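Local coordinates for putative alpha-N-acetylgalactosaminidase (Bacillus halodurans C-125, PDB 3CC1), which probably hydrolyses terminal alpha-linked N-acetylgalactosamine residues from glycans or glycoconjugates, as a putative glycosidase with a TIM-barrel domain and a C-terminal beta sandwich, at residues S63-P68 with P82-F87; Y153-T158 with I199-R204; A358-G363 with A368-F373. One frame throughout, in Å; residues are numbered along the deposited sequence.

Contact 1: S63-P68 with P82-F87. With PEG (di(hydroxyethyl)ether), chain N.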
loop_
_atom_site.group_PDB
_atom_site.type_symbol
_atom_site.label_atom_id
_atom_site.label_comp_id
_atom_site.label_asym_id
_atom_site.label_seq_id
_atom_site.Cartn_x
_atom_site.Cartn_y
_atom_site.Cartn_z
ATOM N N SER A 63 -2.816 48.131 4.559
ATOM C CA SER A 63 -3.233 48.603 5.883
ATOM C C SER A 63 -2.391 49.764 6.412
ATOM O O SER A 63 -1.209 49.841 6.124
ATOM C CB SER A 63 -3.116 47.460 6.864
ATOM O OG SER A 63 -3.455 47.958 8.134
ATOM N N SER A 64 -2.980 50.668 7.195
ATOM C CA SER A 64 -2.167 51.733 7.797
ATOM C C SER A 64 -1.362 51.124 8.957
ATOM O O SER A 64 -0.440 51.733 9.494
ATOM C CB SER A 64 -3.035 52.909 8.260
ATOM O OG SER A 64 -3.951 52.497 9.257
ATOM N N ALA A 65 -1.689 49.879 9.302
ATOM C CA ALA A 65 -0.873 49.121 10.301
ATOM C C ALA A 65 0.504 48.643 9.726
ATOM O O ALA A 65 1.330 48.036 10.440
ATOM C CB ALA A 65 -1.686 47.934 10.876
ATOM N N TYR A 66 0.765 48.950 8.450
ATOM C CA TYR A 66 1.926 48.368 7.740
ATOM C C TYR A 66 3.118 49.273 7.625
ATOM O O TYR A 66 3.080 50.319 6.995
ATOM C CB TYR A 66 1.528 47.964 6.323
ATOM C CG TYR A 66 2.505 47.143 5.515
ATOM C CD1 TYR A 66 2.482 45.762 5.574
ATOM C CD2 TYR A 66 3.358 47.742 4.587
ATOM C CE1 TYR A 66 3.332 44.979 4.777
ATOM C CE2 TYR A 66 4.216 46.975 3.781
ATOM C CZ TYR A 66 4.181 45.595 3.879
ATOM O OH TYR A 66 4.976 44.810 3.078
ATOM N N ASN A 67 4.219 48.786 8.160
ATOM C CA ASN A 67 5.500 49.458 7.963
ATOM C C ASN A 67 6.373 48.679 6.983
ATOM O O ASN A 67 6.809 47.579 7.288
ATOM C CB ASN A 67 6.200 49.572 9.325
ATOM C CG ASN A 67 7.592 50.225 9.230
ATOM O OD1 ASN A 67 8.083 50.531 8.149
ATOM N ND2 ASN A 67 8.232 50.386 10.374
ATOM N N PRO A 68 6.627 49.240 5.795
ATOM C CA PRO A 68 7.331 48.456 4.788
ATOM C C PRO A 68 8.766 48.100 5.189
ATOM O O PRO A 68 9.347 47.145 4.666
ATOM C CB PRO A 68 7.328 49.377 3.560
ATOM C CG PRO A 68 7.174 50.730 4.121
ATOM C CD PRO A 68 6.299 50.593 5.305
ATOM N N PRO A 82 -0.104 41.663 17.944
ATOM C CA PRO A 82 -1.302 41.725 17.096
ATOM C C PRO A 82 -1.339 42.853 16.042
ATOM O O PRO A 82 -1.014 43.984 16.305
ATOM C CB PRO A 82 -2.463 41.852 18.125
ATOM C CG PRO A 82 -1.877 41.441 19.422
ATOM C CD PRO A 82 -0.428 41.786 19.378
ATOM N N ALA A 83 -1.754 42.503 14.834
ATOM C CA ALA A 83 -1.987 43.475 13.768
ATOM C C ALA A 83 -3.114 44.392 14.222
ATOM O O ALA A 83 -4.252 43.961 14.374
ATOM C CB ALA A 83 -2.319 42.763 12.436
ATOM N N THR A 84 -2.790 45.653 14.454
ATOM C CA THR A 84 -3.744 46.609 15.019
ATOM C C THR A 84 -4.876 47.039 14.078
ATOM O O THR A 84 -5.874 47.522 14.531
ATOM C CB THR A 84 -3.044 47.840 15.602
ATOM O OG1 THR A 84 -2.167 48.390 14.612
ATOM C CG2 THR A 84 -2.254 47.446 16.880
ATOM N N ASN A 85 -4.756 46.808 12.779
ATOM C CA ASN A 85 -5.891 47.021 11.861
ATOM C C ASN A 85 -6.983 45.982 12.119
ATOM O O ASN A 85 -8.181 46.278 12.124
ATOM C CB ASN A 85 -5.425 46.980 10.398
ATOM C CG ASN A 85 -4.725 45.666 10.018
ATOM O OD1 ASN A 85 -3.917 45.149 10.759
ATOM N ND2 ASN A 85 -5.036 45.148 8.845
ATOM N N ARG A 86 -6.548 44.755 12.404
ATOM C CA ARG A 86 -7.468 43.635 12.641
ATOM C C ARG A 86 -7.900 43.582 14.108
ATOM O O ARG A 86 -9.013 43.205 14.429
ATOM C CB ARG A 86 -6.833 42.318 12.221
ATOM C CG ARG A 86 -6.762 42.159 10.697
ATOM C CD ARG A 86 -5.787 41.086 10.272
ATOM N NE ARG A 86 -6.009 39.878 11.044
ATOM C CZ ARG A 86 -5.109 38.925 11.240
ATOM N NH1 ARG A 86 -3.899 39.008 10.665
ATOM N NH2 ARG A 86 -5.421 37.897 12.034
ATOM N N PHE A 87 -6.997 43.989 14.982
ATOM C CA PHE A 87 -7.227 43.937 16.416
ATOM C C PHE A 87 -7.029 45.331 17.022
ATOM O O PHE A 87 -6.022 45.610 17.668
ATOM C CB PHE A 87 -6.303 42.907 17.082
ATOM C CG PHE A 87 -6.488 41.506 16.590
ATOM C CD1 PHE A 87 -7.570 40.746 16.992
ATOM C CD2 PHE A 87 -5.584 40.952 15.696
ATOM C CE1 PHE A 87 -7.744 39.447 16.505
ATOM C CE2 PHE A 87 -5.767 39.664 15.189
ATOM C CZ PHE A 87 -6.837 38.921 15.605
HETATM C C1 PEG N . -8.515 45.954 8.351
HETATM O O1 PEG N . -9.163 44.662 8.454
HETATM C C2 PEG N . -7.785 46.153 7.005
HETATM O O2 PEG N . -6.796 47.199 7.039
HETATM C C3 PEG N . -7.326 48.532 7.011
HETATM C C4 PEG N . -6.588 49.442 8.003
HETATM O O4 PEG N . -6.255 50.678 7.380
#
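Ser-63 and Ala-65 meet Asn-85 in a surface contact between two parts of the long loop that joins strand 49-52 to helix 97-105, on the barrel domain. No hydrogen bond crosses directly; small side chains pack, and a bound di(hydroxyethyl)ether spans the two sides. Ser-63 opens a type I beta turn that ends at Tyr-66, closed by the bond from Tyr-66 N to Ser-63 O. The Ser-63 hydroxyl lies anti to the backbone N (chi1 177°), which sets OG beside the carbonyl carbon, facing forward to accept from Ala-65 N at 2.9 Å, an ST turn. The same OG sits against the Asn-85 side chain, 3.2 Å from its CB, while its approach to Asn-85 ND2 is too poorly angled for a hydrogen bond. Ala-65 then presents a methyl, CB, 3.6 Å from Asn-85 OD1 and near Thr-84 OG1; a side chain this short suits the close approach of the two backbones, Ala-65 and Asn-85 being the nearest pair. Asn-85 offers its amide nitrogen to the ether: ND2 donates to PEG O2 at 3.3 Å, and Ser-64 N donates to PEG O4 over the same distance in a nearly straight bond (169°). Next along the chain, Arg-86 binds the carbonyls of Val-26 and Gln-55, tying this loop to neighbouring parts of the barrel domain. The chemistry is therefore lopsided: the amide nitrogen of Asn-85 finds an acceptor in the ether, whereas OD1, covered by the Ala-65 methyl, has no polar partner in the model, so the direct contact rests on packing.

Contact 2: Y153-T158 with I199-R204; sequences YGVDPT and IKMIQR
The terminal methyl of Met-201, modelled as selenomethionine, reaches from helix 196-208 to Val-155 of segment 153-158 and to Pro-157 two residues on. The two segments meet without a hydrogen bond, through this one long side chain and two compact apolar ones. Met-201 has CG anti to its carbonyl carbon and stays extended through chi2, then bends at chi3 (-52°), which brings CE round to meet both partners. CE lies 3.7 Å from Val-155 CG1, the two side chains crossing obliquely. This branch of the valine stands anti to the backbone N (chi1 171°), placing its methyl on the side from which Met-201 arrives. Pro-157 receives the same methyl beside the root of its ring: CE is 3.9 Å from Pro-157 CA and equally far from Pro-157 CB, and SE lies 3.9 Å from Pro-157 CA. A flexible, unbranched side chain suits this place because it can reach across from the helix and touch a branched residue and a rigid ring with one methyl. Ala-162 and Tyr-166 of helix 162-175 also touch Met-201, so the contact belongs to a larger apolar cluster.

Just before the proline, Asp-156 leaves the backbone pointing away from the helix and folds an Asx turn. Its OD1 accepts from Thr-158 N at 2.9 Å and from Thr-158 OG1 at 2.7 Å, both donors approaching from the same face of the carboxylate plane. Beside the contact, Val-155 N hydrogen-bonds to Glu-198 of the same helix. The direct contact of the two segments, by comparison, rests on dispersion and the exclusion of water, with little directional restraint on the selenomethionine methyl.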
loop_
_atom_site.group_PDB
_atom_site.type_symbol
_atom_site.label_atom_id
_atom_site.label_comp_id
_atom_site.label_asym_id
_atom_site.label_seq_id
_atom_site.Cartn_x
_atom_site.Cartn_y
_atom_site.Cartn_z
ATOM N N TYR A 153 12.945 32.197 11.777
ATOM C CA TYR A 153 14.075 31.269 11.805
ATOM C C TYR A 153 13.918 30.454 13.091
ATOM O O TYR A 153 13.289 30.897 14.053
ATOM C CB TYR A 153 15.419 31.996 11.872
ATOM C CG TYR A 153 15.814 32.716 10.597
ATOM C CD1 TYR A 153 15.963 32.026 9.409
ATOM C CD2 TYR A 153 16.077 34.082 10.602
ATOM C CE1 TYR A 153 16.365 32.688 8.256
ATOM C CE2 TYR A 153 16.470 34.748 9.461
ATOM C CZ TYR A 153 16.615 34.051 8.298
ATOM O OH TYR A 153 16.977 34.719 7.151
ATOM N N GLY A 154 14.468 29.249 13.072
ATOM C CA GLY A 154 14.663 28.492 14.275
ATOM C C GLY A 154 15.508 29.200 15.310
ATOM O O GLY A 154 16.388 29.994 15.001
ATOM N N VAL A 155 15.211 28.882 16.559
ATOM C CA VAL A 155 16.038 29.258 17.680
ATOM C C VAL A 155 16.982 28.086 17.959
ATOM O O VAL A 155 16.569 26.920 18.031
ATOM C CB VAL A 155 15.187 29.602 18.910
ATOM C CG1 VAL A 155 16.059 29.784 20.150
ATOM C CG2 VAL A 155 14.355 30.862 18.650
ATOM N N ASP A 156 18.256 28.400 18.084
ATOM C CA ASP A 156 19.290 27.410 18.318
ATOM C C ASP A 156 19.410 27.069 19.814
ATOM O O ASP A 156 19.902 27.864 20.610
ATOM C CB ASP A 156 20.602 27.956 17.796
ATOM C CG ASP A 156 21.743 26.964 17.887
ATOM O OD1 ASP A 156 21.687 25.950 18.640
ATOM O OD2 ASP A 156 22.730 27.246 17.186
ATOM N N PRO A 157 18.983 25.862 20.189
ATOM C CA PRO A 157 18.919 25.516 21.595
ATOM C C PRO A 157 20.285 25.345 22.224
ATOM O O PRO A 157 20.356 25.148 23.431
ATOM C CB PRO A 157 18.165 24.184 21.608
ATOM C CG PRO A 157 18.177 23.696 20.226
ATOM C CD PRO A 157 18.347 24.854 19.331
ATOM N N THR A 158 21.351 25.438 21.429
ATOM C CA THR A 158 22.698 25.290 21.986
ATOM C C THR A 158 23.232 26.632 22.441
ATOM O O THR A 158 24.289 26.685 23.015
ATOM C CB THR A 158 23.722 24.678 21.003
ATOM O OG1 THR A 158 23.984 25.589 19.925
ATOM C CG2 THR A 158 23.230 23.329 20.436
ATOM N N ILE A 199 11.638 22.094 21.360
ATOM C CA ILE A 199 10.412 21.732 22.114
ATOM C C ILE A 199 10.622 21.768 23.615
ATOM O O ILE A 199 9.776 22.249 24.346
ATOM C CB ILE A 199 9.852 20.308 21.734
ATOM C CG1 ILE A 199 9.218 20.346 20.319
ATOM C CG2 ILE A 199 8.826 19.807 22.800
ATOM C CD1 ILE A 199 9.096 18.955 19.709
ATOM N N LYS A 200 11.737 21.236 24.075
ATOM C CA LYS A 200 12.006 21.215 25.515
ATOM C C LYS A 200 12.051 22.645 26.076
ATOM O O LYS A 200 11.537 22.906 27.173
ATOM C CB LYS A 200 13.290 20.453 25.835
ATOM C CG LYS A 200 13.289 18.959 25.445
ATOM C CD LYS A 200 14.599 18.302 25.934
ATOM C CE LYS A 200 14.822 16.860 25.458
ATOM N NZ LYS A 200 15.928 16.196 26.272
HETATM N N MSE A 201 12.618 23.579 25.310
HETATM C CA MSE A 201 12.671 24.987 25.754
HETATM C C MSE A 201 11.275 25.604 25.850
HETATM O O MSE A 201 10.994 26.333 26.781
HETATM C CB MSE A 201 13.513 25.843 24.808
HETATM C CG MSE A 201 14.985 25.548 24.920
HETATM SE SE MSE A 201 16.114 26.816 23.968
HETATM C CE MSE A 201 15.305 26.771 22.216
ATOM N N ILE A 202 10.429 25.314 24.851
ATOM C CA ILE A 202 9.070 25.838 24.813
ATOM C C ILE A 202 8.366 25.329 26.064
ATOM O O ILE A 202 7.685 26.057 26.768
ATOM C CB ILE A 202 8.333 25.472 23.496
ATOM C CG1 ILE A 202 8.977 26.259 22.335
ATOM C CG2 ILE A 202 6.813 25.731 23.630
ATOM C CD1 ILE A 202 8.713 25.712 20.920
ATOM N N GLN A 203 8.596 24.070 26.370
ATOM C CA GLN A 203 7.910 23.432 27.490
ATOM C C GLN A 203 8.315 24.059 28.820
ATOM O O GLN A 203 7.476 24.354 29.684
ATOM C CB GLN A 203 8.139 21.925 27.477
ATOM C CG GLN A 203 7.355 21.215 26.373
ATOM C CD GLN A 203 7.716 19.744 26.249
ATOM O OE1 GLN A 203 8.855 19.357 26.479
ATOM N NE2 GLN A 203 6.736 18.920 25.882
ATOM N N ARG A 204 9.607 24.311 28.958
ATOM C CA ARG A 204 10.130 24.966 30.140
ATOM C C ARG A 204 9.620 26.390 30.286
ATOM O O ARG A 204 9.348 26.845 31.400
ATOM C CB ARG A 204 11.657 24.955 30.119
ATOM C CG ARG A 204 12.194 23.585 30.364
ATOM C CD ARG A 204 13.658 23.619 30.705
ATOM N NE ARG A 204 14.455 23.710 29.495
ATOM C CZ ARG A 204 15.032 22.665 28.915
ATOM N NH1 ARG A 204 14.894 21.457 29.437
ATOM N NH2 ARG A 204 15.734 22.829 27.802
#

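Contact 3: A358-G363 with A368-F373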
loop_
_atom_site.group_PDB
_atom_site.type_symbol
_atom_site.label_atom_id
_atom_site.label_comp_id
_atom_site.label_asym_id
_atom_site.label_seq_id
_atom_site.Cartn_x
_atom_site.Cartn_y
_atom_site.Cartn_z
ATOM N N ALA A 358 -14.305 -0.658 12.199
ATOM C CA ALA A 358 -14.947 -0.618 13.552
ATOM C C ALA A 358 -13.955 -0.077 14.580
ATOM O O ALA A 358 -12.750 -0.337 14.470
ATOM C CB ALA A 358 -15.462 -2.035 13.942
ATOM N N TRP A 359 -14.438 0.786 15.479
ATOM C CA TRP A 359 -13.688 1.271 16.637
ATOM C C TRP A 359 -14.650 1.105 17.837
ATOM O O TRP A 359 -15.867 1.010 17.647
ATOM C CB TRP A 359 -13.307 2.766 16.531
ATOM C CG TRP A 359 -12.185 3.092 15.587
ATOM C CD1 TRP A 359 -12.210 2.974 14.222
ATOM C CD2 TRP A 359 -10.912 3.637 15.908
ATOM N NE1 TRP A 359 -11.025 3.351 13.697
ATOM C CE2 TRP A 359 -10.205 3.768 14.701
ATOM C CE3 TRP A 359 -10.299 4.012 17.092
ATOM C CZ2 TRP A 359 -8.922 4.261 14.640
ATOM C CZ3 TRP A 359 -9.034 4.476 17.044
ATOM C CH2 TRP A 359 -8.346 4.608 15.814
ATOM N N ALA A 360 -14.096 1.075 19.041
ATOM C CA ALA A 360 -14.868 0.939 20.275
ATOM C C ALA A 360 -14.293 1.744 21.438
ATOM O O ALA A 360 -13.111 2.155 21.462
ATOM C CB ALA A 360 -14.992 -0.546 20.654
ATOM N N ALA A 361 -15.151 1.961 22.423
ATOM C CA ALA A 361 -14.745 2.535 23.697
ATOM C C ALA A 361 -15.725 2.141 24.787
ATOM O O ALA A 361 -16.797 1.588 24.530
ATOM C CB ALA A 361 -14.608 4.100 23.623
ATOM N N ASN A 362 -15.329 2.447 26.009
ATOM C CA ASN A 362 -16.116 2.125 27.172
ATOM C C ASN A 362 -16.475 3.378 27.932
ATOM O O ASN A 362 -15.668 4.289 28.096
ATOM C CB ASN A 362 -15.370 1.141 28.075
ATOM C CG ASN A 362 -15.314 -0.258 27.469
ATOM O OD1 ASN A 362 -14.632 -0.496 26.494
ATOM N ND2 ASN A 362 -16.065 -1.143 28.006
ATOM N N GLY A 363 -17.730 3.415 28.369
ATOM C CA GLY A 363 -18.226 4.503 29.178
ATOM C C GLY A 363 -17.993 4.175 30.631
ATOM O O GLY A 363 -17.453 3.131 30.962
ATOM N N ALA A 368 -20.803 0.569 26.758
ATOM C CA ALA A 368 -19.763 0.616 25.752
ATOM C C ALA A 368 -20.297 1.300 24.488
ATOM O O ALA A 368 -21.488 1.598 24.365
ATOM C CB ALA A 368 -19.248 -0.775 25.466
ATOM N N TYR A 369 -19.358 1.616 23.605
ATOM C CA TYR A 369 -19.631 2.315 22.356
ATOM C C TYR A 369 -18.898 1.625 21.240
ATOM O O TYR A 369 -17.747 1.198 21.421
ATOM C CB TYR A 369 -19.164 3.776 22.437
ATOM C CG TYR A 369 -19.832 4.518 23.544
ATOM C CD1 TYR A 369 -21.113 5.018 23.374
ATOM C CD2 TYR A 369 -19.211 4.697 24.754
ATOM C CE1 TYR A 369 -21.733 5.660 24.345
ATOM C CE2 TYR A 369 -19.836 5.372 25.757
ATOM C CZ TYR A 369 -21.106 5.841 25.541
ATOM O OH TYR A 369 -21.795 6.503 26.531
ATOM N N VAL A 370 -19.595 1.473 20.111
ATOM C CA VAL A 370 -19.011 0.945 18.906
ATOM C C VAL A 370 -19.334 1.865 17.729
ATOM O O VAL A 370 -20.478 2.224 17.492
ATOM C CB VAL A 370 -19.485 -0.531 18.621
ATOM C CG1 VAL A 370 -19.012 -1.004 17.258
ATOM C CG2 VAL A 370 -19.001 -1.492 19.738
ATOM N N ALA A 371 -18.293 2.246 17.000
ATOM C CA ALA A 371 -18.432 3.021 15.783
ATOM C C ALA A 371 -18.157 2.102 14.578
ATOM O O ALA A 371 -17.067 1.505 14.459
ATOM C CB ALA A 371 -17.467 4.243 15.802
ATOM N N LEU A 372 -19.141 2.029 13.698
ATOM C CA LEU A 372 -19.070 1.256 12.466
ATOM C C LEU A 372 -19.074 2.173 11.240
ATOM O O LEU A 372 -19.888 3.068 11.151
ATOM C CB LEU A 372 -20.252 0.258 12.383
ATOM C CG LEU A 372 -20.387 -0.755 13.525
ATOM C CD1 LEU A 372 -21.765 -1.496 13.493
ATOM C CD2 LEU A 372 -19.176 -1.727 13.542
ATOM N N PHE A 373 -18.158 1.939 10.290
ATOM C CA PHE A 373 -17.945 2.872 9.211
ATOM C C PHE A 373 -17.909 2.173 7.857
ATOM O O PHE A 373 -17.137 1.236 7.669
ATOM C CB PHE A 373 -16.572 3.582 9.372
ATOM C CG PHE A 373 -16.398 4.364 10.643
ATOM C CD1 PHE A 373 -15.842 3.765 11.758
ATOM C CD2 PHE A 373 -16.708 5.706 10.703
ATOM C CE1 PHE A 373 -15.611 4.491 12.908
ATOM C CE2 PHE A 373 -16.492 6.439 11.875
ATOM C CZ PHE A 373 -15.931 5.821 12.965
#
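Ala-361 O accepts the shortest bond between the two strands, 2.7 Å from Tyr-369 N. Ala-361 N returns a bond to Tyr-369 O, and Trp-359 and Ala-371 form the second hydrogen-bonded pair. Between them Ala-360 faces Val-370 in a non-hydrogen-bonded pair, where Ala-360 CA brings its hydrogen toward Tyr-369 O. The small methyl of Ala-360 suits a place where Val-370 and Val-389 both pack on it.

On the face carrying Ala-358, Ala-360 and Val-370, Ala-358 CB meets Leu-372 CD2 at 3.7 Å. The opposite face carries Trp-359, Ala-361, Tyr-369 and Ala-371. Phe-373 reaches the tryptophan: Trp-359 CD1 lies 3.9 Å from Phe-373 CE1, the ring planes nearly perpendicular (86°) in an oblique approach, and residues of helix 298-310 pack on both rings. Tyr-369 has CG beside the backbone N (chi1 -59°), which carries the ring along the strand to lay its edge against Gly-363, CE2 lying 3.9 Å from Gly-363 CA; glycine suits this position because a side chain there would crowd the ring. The phenol OH bonds to Glu-367 in the connecting turn. With an alanine here, Glu-367 is likely to lose its phenol partner and Gly-363 its cover. Tyr-369 also lines the pocket of the bound long polyether, probably a crystallisation additive. Regular antiparallel pairing across a short turn makes a beta hairpin, here within the C-terminal beta sandwich domain.

In the fold
From the N terminus, the chain first closes contact 1, where 82-87 returns to 63-68 within the excursion between barrel strand 49-52 and helix 97-105. Contact 2 follows, joining segment 153-158 to helix 196-208 after the chain has passed through helix 162-175 and barrel strand 180-184. Contact 3 comes last, a tight hairpin closure in the C-terminal sheet. The three lie in series: none encloses or crosses another. Contacts 1 and 2 are about 28 Å apart between centres, whereas contact 3 lies across the chain's centre from both. The first two thus tie together parts of the barrel domain, contact 1 at its surface and contact 2 buried, and the third joins strands of the C-terminal sheet.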